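Local coordinates for UPF0045 protein MJ1052 (Methanocaldococcus jannaschii, PDB 2EPI) that is of unknown function but, as a member of the UPF0045 family, may bind thiamine or a related small molecule, at residues Val22-Tyr25 with Val26-Ala29; Ile30-Phe33 with Lys34-Leu38; Asp52-Glu55 with Ile56-Ala59; Asp81-Lys84 with Asp85-Asn88. All blocks are in the same frame, centred on the assembly; numbering follows the deposited sequence.

Interaction 1. Residues Val22-Tyr25 with Val26-Ala29; sequences VSKY and VKKA
Val22 and Val26 meet one turn apart at the start of helix 23-33, and their contact illustrates how a helix can begin on a backbone carbonyl and an aliphatic pair. The methyl CG2 of Val22 lies 4.0 Å from CG2 of Val26, the two branched side chains crossing at a slant. Val26 sets CG2 anti to its own carbonyl carbon, beside the backbone N, which turns this methyl back toward the preceding turn, 3.4 Å from the carbonyl O of Val22. That oxygen, at the N-cap residue, is gripped twice: it accepts from Tyr25 N and, at 3.1 Å, from Val26 N. The next turn follows the regular i to i+4 pattern, with Lys27 N 2.9 Å from Ser23 O, Lys28 N 3.2 Å from Lys24 O and Ala29 N 3.0 Å from Tyr25 O. The packed side carries Val22, Ala29 and the Tyr25 ring, with Val26 toward a second subunit. The solvent side is looser and basic: Lys24 and Lys27 are exposed and touch little, their ammonium groups standing 4.9 Å apart, NZ to NZ. Lys28 instead reaches, fully extended, to a salt bridge with Asp70. Val22 and Tyr25 rest on Pro15 of strand 6-16, Tyr25 also touches Val67 of helix 53-68, and Ile97 of the second subunit packs on Ser23 and Val26.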
# COMPACT_ATOMS: atom_id res chain seq x y z
N VAL A 22 -3.75 18.59 5.22
CA VAL A 22 -4.76 17.62 5.64
C VAL A 22 -4.50 17.13 7.06
O VAL A 22 -5.19 16.23 7.54
CB VAL A 22 -4.77 16.40 4.69
CG1 VAL A 22 -4.99 16.86 3.26
CG2 VAL A 22 -3.46 15.63 4.81
N SER A 23 -3.52 17.74 7.71
CA SER A 23 -3.16 17.36 9.07
C SER A 23 -4.36 17.38 10.01
O SER A 23 -4.44 16.58 10.94
CB SER A 23 -2.07 18.30 9.61
OG SER A 23 -2.53 19.64 9.63
N LYS A 24 -5.29 18.29 9.77
CA LYS A 24 -6.47 18.40 10.61
C LYS A 24 -7.27 17.10 10.60
O LYS A 24 -7.78 16.67 11.63
CB LYS A 24 -7.35 19.56 10.14
CG LYS A 24 -8.14 20.24 11.25
CD LYS A 24 -8.76 21.54 10.77
CE LYS A 24 -9.18 22.43 11.94
NZ LYS A 24 -10.21 21.80 12.81
N TYR A 25 -7.37 16.48 9.43
CA TYR A 25 -8.11 15.23 9.29
C TYR A 25 -7.32 14.04 9.80
O TYR A 25 -7.88 13.08 10.33
CB TYR A 25 -8.51 15.04 7.83
CG TYR A 25 -9.26 16.23 7.28
CD1 TYR A 25 -10.47 16.62 7.84
CD2 TYR A 25 -8.75 16.97 6.22
CE1 TYR A 25 -11.15 17.74 7.36
CE2 TYR A 25 -9.42 18.09 5.73
CZ TYR A 25 -10.62 18.47 6.31
OH TYR A 25 -11.29 19.57 5.84
N VAL A 26 -6.00 14.09 9.62
CA VAL A 26 -5.13 13.03 10.08
C VAL A 26 -5.23 12.96 11.60
O VAL A 26 -5.27 11.88 12.20
CB VAL A 26 -3.66 13.31 9.68
CG1 VAL A 26 -2.74 12.23 10.24
CG2 VAL A 26 -3.54 13.37 8.16
N LYS A 27 -5.28 14.13 12.22
CA LYS A 27 -5.39 14.24 13.67
C LYS A 27 -6.72 13.65 14.13
O LYS A 27 -6.78 12.92 15.12
CB LYS A 27 -5.30 15.71 14.08
CG LYS A 27 -5.48 15.97 15.56
CD LYS A 27 -5.45 17.47 15.85
CE LYS A 27 -6.56 18.19 15.10
NZ LYS A 27 -6.56 19.66 15.34
N LYS A 28 -7.78 13.96 13.40
CA LYS A 28 -9.12 13.48 13.72
C LYS A 28 -9.15 11.95 13.74
O LYS A 28 -9.71 11.34 14.65
CB LYS A 28 -10.11 14.01 12.69
CG LYS A 28 -11.56 14.00 13.14
CD LYS A 28 -12.46 14.64 12.09
CE LYS A 28 -13.89 14.79 12.59
NZ LYS A 28 -14.84 15.10 11.48
N ALA A 29 -8.52 11.34 12.74
CA ALA A 29 -8.48 9.88 12.63
C ALA A 29 -7.74 9.27 13.81
O ALA A 29 -8.18 8.27 14.38
CB ALA A 29 -7.80 9.48 11.33

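Interaction 2. Residues Ile30-Phe33 with Lys34-Leu38; sequences IEVF and KKYDL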
# COMPACT_ATOMS: atom_id res chain seq x y z
N ILE A 30 -6.61 9.87 14.17
CA ILE A 30 -5.83 9.38 15.29
C ILE A 30 -6.65 9.39 16.58
O ILE A 30 -6.59 8.44 17.36
CB ILE A 30 -4.56 10.23 15.49
CG1 ILE A 30 -3.60 10.01 14.31
CG2 ILE A 30 -3.88 9.88 16.81
CD1 ILE A 30 -2.36 10.88 14.35
N GLU A 31 -7.42 10.45 16.79
CA GLU A 31 -8.24 10.54 17.99
C GLU A 31 -9.25 9.40 18.04
O GLU A 31 -9.62 8.93 19.12
CB GLU A 31 -8.96 11.89 18.04
CG GLU A 31 -8.02 13.05 18.33
CD GLU A 31 -7.22 12.85 19.60
OE1 GLU A 31 -7.84 12.75 20.68
OE2 GLU A 31 -5.98 12.77 19.52
N VAL A 32 -9.72 8.96 16.88
CA VAL A 32 -10.67 7.86 16.83
C VAL A 32 -10.01 6.58 17.34
O VAL A 32 -10.60 5.84 18.12
CB VAL A 32 -11.19 7.64 15.40
CG1 VAL A 32 -11.91 6.30 15.31
CG2 VAL A 32 -12.14 8.76 15.01
N PHE A 33 -8.77 6.34 16.91
CA PHE A 33 -8.05 5.14 17.34
C PHE A 33 -7.93 5.04 18.85
O PHE A 33 -7.92 3.95 19.42
CB PHE A 33 -6.64 5.10 16.73
CG PHE A 33 -6.62 5.10 15.23
CD1 PHE A 33 -7.49 4.30 14.51
CD2 PHE A 33 -5.69 5.88 14.55
CE1 PHE A 33 -7.44 4.28 13.11
CE2 PHE A 33 -5.64 5.87 13.16
CZ PHE A 33 -6.51 5.06 12.44
N LYS A 34 -7.83 6.19 19.51
CA LYS A 34 -7.69 6.22 20.96
C LYS A 34 -8.97 5.83 21.69
O LYS A 34 -8.98 5.74 22.92
CB LYS A 34 -7.22 7.60 21.41
CG LYS A 34 -5.81 7.94 20.94
CD LYS A 34 -5.36 9.29 21.47
CE LYS A 34 -3.88 9.52 21.19
NZ LYS A 34 -3.57 9.45 19.73
N LYS A 35 -10.05 5.60 20.95
CA LYS A 35 -11.32 5.20 21.55
C LYS A 35 -11.44 3.68 21.60
O LYS A 35 -12.40 3.14 22.15
CB LYS A 35 -12.50 5.77 20.77
CG LYS A 35 -12.61 7.28 20.80
CD LYS A 35 -14.00 7.74 20.39
CE LYS A 35 -14.36 7.26 18.99
NZ LYS A 35 -15.75 7.64 18.62
N TYR A 36 -10.47 3.00 21.00
CA TYR A 36 -10.46 1.54 20.98
C TYR A 36 -9.33 1.02 21.85
O TYR A 36 -8.39 1.75 22.16
CB TYR A 36 -10.30 1.02 19.55
CG TYR A 36 -11.47 1.35 18.66
CD1 TYR A 36 -11.65 2.64 18.16
CD2 TYR A 36 -12.42 0.39 18.35
CE1 TYR A 36 -12.75 2.96 17.37
CE2 TYR A 36 -13.53 0.69 17.56
CZ TYR A 36 -13.69 1.98 17.07
OH TYR A 36 -14.78 2.28 16.30
N ASP A 37 -9.43 -0.24 22.25
CA ASP A 37 -8.42 -0.86 23.10
C ASP A 37 -7.24 -1.31 22.24
O ASP A 37 -7.00 -2.50 22.05
CB ASP A 37 -9.03 -2.04 23.86
CG ASP A 37 -8.05 -2.68 24.83
OD1 ASP A 37 -7.17 -1.96 25.34
OD2 ASP A 37 -8.18 -3.89 25.09
N LEU A 38 -6.50 -0.32 21.74
CA LEU A 38 -5.36 -0.57 20.87
C LEU A 38 -4.16 0.26 21.27
O LEU A 38 -4.31 1.34 21.85
CB LEU A 38 -5.71 -0.19 19.43
CG LEU A 38 -7.03 -0.67 18.82
CD1 LEU A 38 -7.38 0.20 17.61
CD2 LEU A 38 -6.90 -2.14 18.42
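The C-terminal end of helix 23-33 unwinds here through a type I beta turn, Phe33 to Tyr36, into the loop that precedes strand 39-43. It is a worked case of a helix loosening its hydrogen bonding as it stops. Lys34 N is shared between two weak bonds, to Ile30 O and Glu31 O. The following amides shift to i to i+3 partners: Lys35 N donates to Val32 O at 2.9 Å, and Tyr36 N to Phe33 O at 3.1 Å. These shorter-range bonds mark the change from helix to turn.

Val32 O also lies in the plane of the Tyr36 ring, at its edge, 3.4 Å from CD1. With chi1 at -66°, the tyrosine swings its ring back alongside Val32, so that the two side chains point the same way and Val32 CG1 comes 4.0 Å from CE1. The hydroxyl reaches Glu62 of helix 53-68 in a hydrogen bond, and the carboxylate of Glu62 also takes a salt bridge from Lys35. On another side of the turn, Lys34 runs beside Ile30, while its NZ stays 4.1 Å from Glu31 OE2, near enough for electrostatic attraction but beyond a salt bridge. Asp37 then centres an inverse gamma turn, and Leu38 brings CD1 to 4.2 Å from Phe33 O. Phe33 leans on Val40, Thr47 and Leu49 of strands 39-43 and 46-50, whereas Val32, Tyr36 and Leu38 face helix 53-68.

Interaction 3. Residues Asp52-Glu55 with Ile56-Ala59; sequences DLDE and ILKA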
# COMPACT_ATOMS: atom_id res chain seq x y z
N ASP A 52 -6.81 -6.37 18.90
CA ASP A 52 -7.72 -7.33 18.30
C ASP A 52 -8.07 -6.96 16.85
O ASP A 52 -8.33 -5.79 16.55
CB ASP A 52 -9.00 -7.43 19.12
CG ASP A 52 -10.01 -8.38 18.51
OD1 ASP A 52 -9.77 -9.61 18.56
OD2 ASP A 52 -11.03 -7.90 17.97
N LEU A 53 -8.09 -7.96 15.97
CA LEU A 53 -8.39 -7.72 14.56
C LEU A 53 -9.73 -7.03 14.33
O LEU A 53 -9.82 -6.11 13.53
CB LEU A 53 -8.33 -9.03 13.77
CG LEU A 53 -8.65 -8.95 12.27
CD1 LEU A 53 -7.78 -7.90 11.60
CD2 LEU A 53 -8.42 -10.31 11.64
N ASP A 54 -10.78 -7.49 15.02
CA ASP A 54 -12.08 -6.88 14.83
C ASP A 54 -12.10 -5.43 15.31
O ASP A 54 -12.73 -4.58 14.69
CB ASP A 54 -13.16 -7.68 15.55
CG ASP A 54 -13.36 -9.06 14.94
OD1 ASP A 54 -13.30 -9.17 13.70
OD2 ASP A 54 -13.60 -10.02 15.70
N GLU A 55 -11.40 -5.15 16.41
CA GLU A 55 -11.37 -3.78 16.91
C GLU A 55 -10.64 -2.87 15.93
O GLU A 55 -11.03 -1.72 15.73
CB GLU A 55 -10.69 -3.73 18.29
CG GLU A 55 -11.50 -4.41 19.38
CD GLU A 55 -12.93 -3.88 19.46
OE1 GLU A 55 -13.09 -2.67 19.73
OE2 GLU A 55 -13.88 -4.66 19.25
N ILE A 56 -9.58 -3.39 15.31
CA ILE A 56 -8.82 -2.60 14.34
C ILE A 56 -9.67 -2.33 13.11
O ILE A 56 -9.62 -1.24 12.54
CB ILE A 56 -7.51 -3.31 13.95
CG1 ILE A 56 -6.50 -3.17 15.10
CG2 ILE A 56 -6.93 -2.72 12.66
CD1 ILE A 56 -5.19 -3.89 14.88
N LEU A 57 -10.46 -3.32 12.69
CA LEU A 57 -11.32 -3.15 11.53
C LEU A 57 -12.38 -2.08 11.81
O LEU A 57 -12.67 -1.24 10.96
CB LEU A 57 -11.99 -4.48 11.17
CG LEU A 57 -11.03 -5.52 10.58
CD1 LEU A 57 -11.70 -6.88 10.55
CD2 LEU A 57 -10.61 -5.09 9.19
N LYS A 58 -12.96 -2.12 13.01
CA LYS A 58 -13.97 -1.14 13.39
C LYS A 58 -13.34 0.24 13.49
O LYS A 58 -13.93 1.24 13.07
CB LYS A 58 -14.58 -1.48 14.75
CG LYS A 58 -15.31 -2.81 14.85
CD LYS A 58 -15.77 -3.02 16.29
CE LYS A 58 -16.29 -4.42 16.55
NZ LYS A 58 -16.59 -4.60 18.00
N ALA A 59 -12.14 0.30 14.08
CA ALA A 59 -11.44 1.57 14.24
C ALA A 59 -11.09 2.13 12.87
O ALA A 59 -11.19 3.33 12.64
CB ALA A 59 -10.17 1.37 15.07
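Glu55 and Lys58 cross at a slant on the outer side of the helix, the acid bent and the base straight. Glu55 folds at chi2 (-54°), which brings its carboxylate round to the ammonium group; Lys58, extended beyond CG, carries NZ to 3.0 Å from OE2 in a hydrogen-bonded salt bridge. The nitrogen comes from the syn side, 22° out of the carboxylate plane. On its way the lysine chain passes close over the backbone, CG lying 3.1 Å from Asp54 O.

This i to i+3 ion pair sits in the first turns of helix 53-68, where Asp52 is the N-cap. Its OD2 accepts from Glu55 N at 3.2 Å, approached from the anti side and 25° out of plane, while the carbonyl of the same residue receives Ile56 N at 3.0 Å. The cap's other oxygen, OD1, is taken by the backbone N of Arg5.

Leu53 and Leu57 cross in turn on a different face. Leu57 lays CG 3.2 Å from Leu53 O, and its CD1 meets Leu53 CG at 4.1 Å. Ile56 places CG1 3.5 Å from Asp52 O and then turns into the sheet, against Val7, Ala9, Leu78 and Ile80. Asp54 finds its salt-bridge partner in Lys61 of a fourth subunit, whose side chain also packs on Leu53 and Leu57.

Interaction 4. Residues Asp81-Lys84 with Asp85-Asn88; sequences DERK and DKEN
Arg83 turns back over the loop that follows it and meets Asp85, Lys86 and Asn88 in succession. Its CB lies 3.5 Å from Asp85 OD1. With chi1 at 65°, CG stands between the backbone N and the carbonyl carbon, 3.2 Å from Asn88 OD1, and CD passes near CB of Lys86. A bend at chi3 then presents the guanidinium side-on to Asp85: NE donates to OD1 at 2.8 Å, in the guanidinium plane, and NH2 to the syn lone pair of OD2 at 2.7 Å. The guanidinium and carboxylate planes are nevertheless turned 41° apart. Over one guanidinium face lies Lys86 CD, 3.4 Å from CZ and 3.7 Å from NH1. The backbone of Arg83 is held too, since the Asn88 amide bonds both its N and its O: OD1 accepts from Arg83 N at 2.8 Å and ND2 donates to Arg83 O at 2.8 Å. A water also joins Asn88 OD1 to Asp81 O. This loop follows the end of strand 73-83 and leads to helix 90-96, while Asp81 to Arg83 pair antiparallel with a strand of a fourth subunit, carrying the sheet across the interface.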
# COMPACT_ATOMS: atom_id res chain seq x y z
N ASP A 81 -0.75 -7.51 9.65
CA ASP A 81 0.36 -8.46 9.70
C ASP A 81 0.03 -9.39 10.85
O ASP A 81 0.07 -8.98 12.01
CB ASP A 81 1.67 -7.72 9.98
CG ASP A 81 2.89 -8.62 9.82
OD1 ASP A 81 2.77 -9.85 10.01
OD2 ASP A 81 3.98 -8.09 9.50
N GLU A 82 -0.32 -10.63 10.53
CA GLU A 82 -0.68 -11.60 11.56
C GLU A 82 0.06 -12.91 11.41
O GLU A 82 0.19 -13.44 10.31
CB GLU A 82 -2.19 -11.86 11.54
CG GLU A 82 -2.64 -13.03 12.42
CD GLU A 82 -4.15 -13.15 12.53
OE1 GLU A 82 -4.84 -12.80 11.55
OE2 GLU A 82 -4.64 -13.61 13.58
N ARG A 83 0.56 -13.44 12.52
CA ARG A 83 1.27 -14.71 12.50
C ARG A 83 0.77 -15.56 13.67
O ARG A 83 0.28 -15.03 14.67
CB ARG A 83 2.79 -14.48 12.59
CG ARG A 83 3.28 -13.87 13.89
CD ARG A 83 4.75 -13.48 13.78
NE ARG A 83 5.60 -14.62 13.43
CZ ARG A 83 6.90 -14.51 13.17
NH1 ARG A 83 7.50 -13.33 13.22
NH2 ARG A 83 7.61 -15.59 12.87
N LYS A 84 0.89 -16.88 13.53
CA LYS A 84 0.42 -17.79 14.56
C LYS A 84 1.56 -18.48 15.31
O LYS A 84 1.33 -19.12 16.34
CB LYS A 84 -0.49 -18.85 13.93
CG LYS A 84 0.25 -19.81 13.01
CD LYS A 84 -0.58 -20.17 11.78
CE LYS A 84 -1.82 -20.96 12.13
NZ LYS A 84 -2.53 -21.38 10.89
N ASP A 85 2.78 -18.36 14.80
CA ASP A 85 3.94 -18.99 15.43
C ASP A 85 4.60 -18.13 16.49
O ASP A 85 5.40 -18.62 17.28
CB ASP A 85 4.97 -19.37 14.36
CG ASP A 85 5.59 -18.15 13.69
OD1 ASP A 85 4.83 -17.32 13.16
OD2 ASP A 85 6.83 -18.04 13.71
N LYS A 86 4.28 -16.84 16.51
CA LYS A 86 4.85 -15.93 17.49
C LYS A 86 3.86 -14.84 17.89
O LYS A 86 2.83 -14.65 17.25
CB LYS A 86 6.12 -15.27 16.93
CG LYS A 86 7.25 -16.24 16.63
CD LYS A 86 8.46 -15.51 16.06
CE LYS A 86 9.57 -16.48 15.70
NZ LYS A 86 10.72 -15.78 15.07
N GLU A 87 4.20 -14.13 18.96
CA GLU A 87 3.36 -13.06 19.48
C GLU A 87 3.25 -11.92 18.46
O GLU A 87 4.24 -11.57 17.82
CB GLU A 87 3.96 -12.54 20.79
CG GLU A 87 3.09 -11.57 21.55
CD GLU A 87 3.60 -11.35 22.97
OE1 GLU A 87 4.76 -10.89 23.12
OE2 GLU A 87 2.85 -11.64 23.92
N ASN A 88 2.05 -11.37 18.32
CA ASN A 88 1.80 -10.28 17.37
C ASN A 88 1.82 -8.93 18.06
O ASN A 88 0.78 -8.31 18.26
CB ASN A 88 0.43 -10.49 16.70
CG ASN A 88 0.40 -11.71 15.80
OD1 ASN A 88 0.99 -11.72 14.72
ND2 ASN A 88 -0.29 -12.76 16.25
O HOH W 1 1.98 -9.33 14.02

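Interactions 1 and 2 belong to the same helix, 23-33: the first is its beginning and the second its unwinding end, their centres about 13 Å apart. Interaction 3 opens the neighbouring helix and touches interaction 2 directly, where Tyr36 and Leu38 pack against Glu55, Ile56 and Ala59. All three mix buried aliphatic residues facing inward with charged ones outside. Interaction 4 is the most remote, its centre about 18 Å from that of the chain, and its bonding is mainly polar, with a buried arginine gripped by aspartate and asparagine. Both it and interaction 3 meet the fourth subunit, and interactions 1, 2 and 4 all reach the second, although the centres of 1 and 4 lie about 30 Å apart.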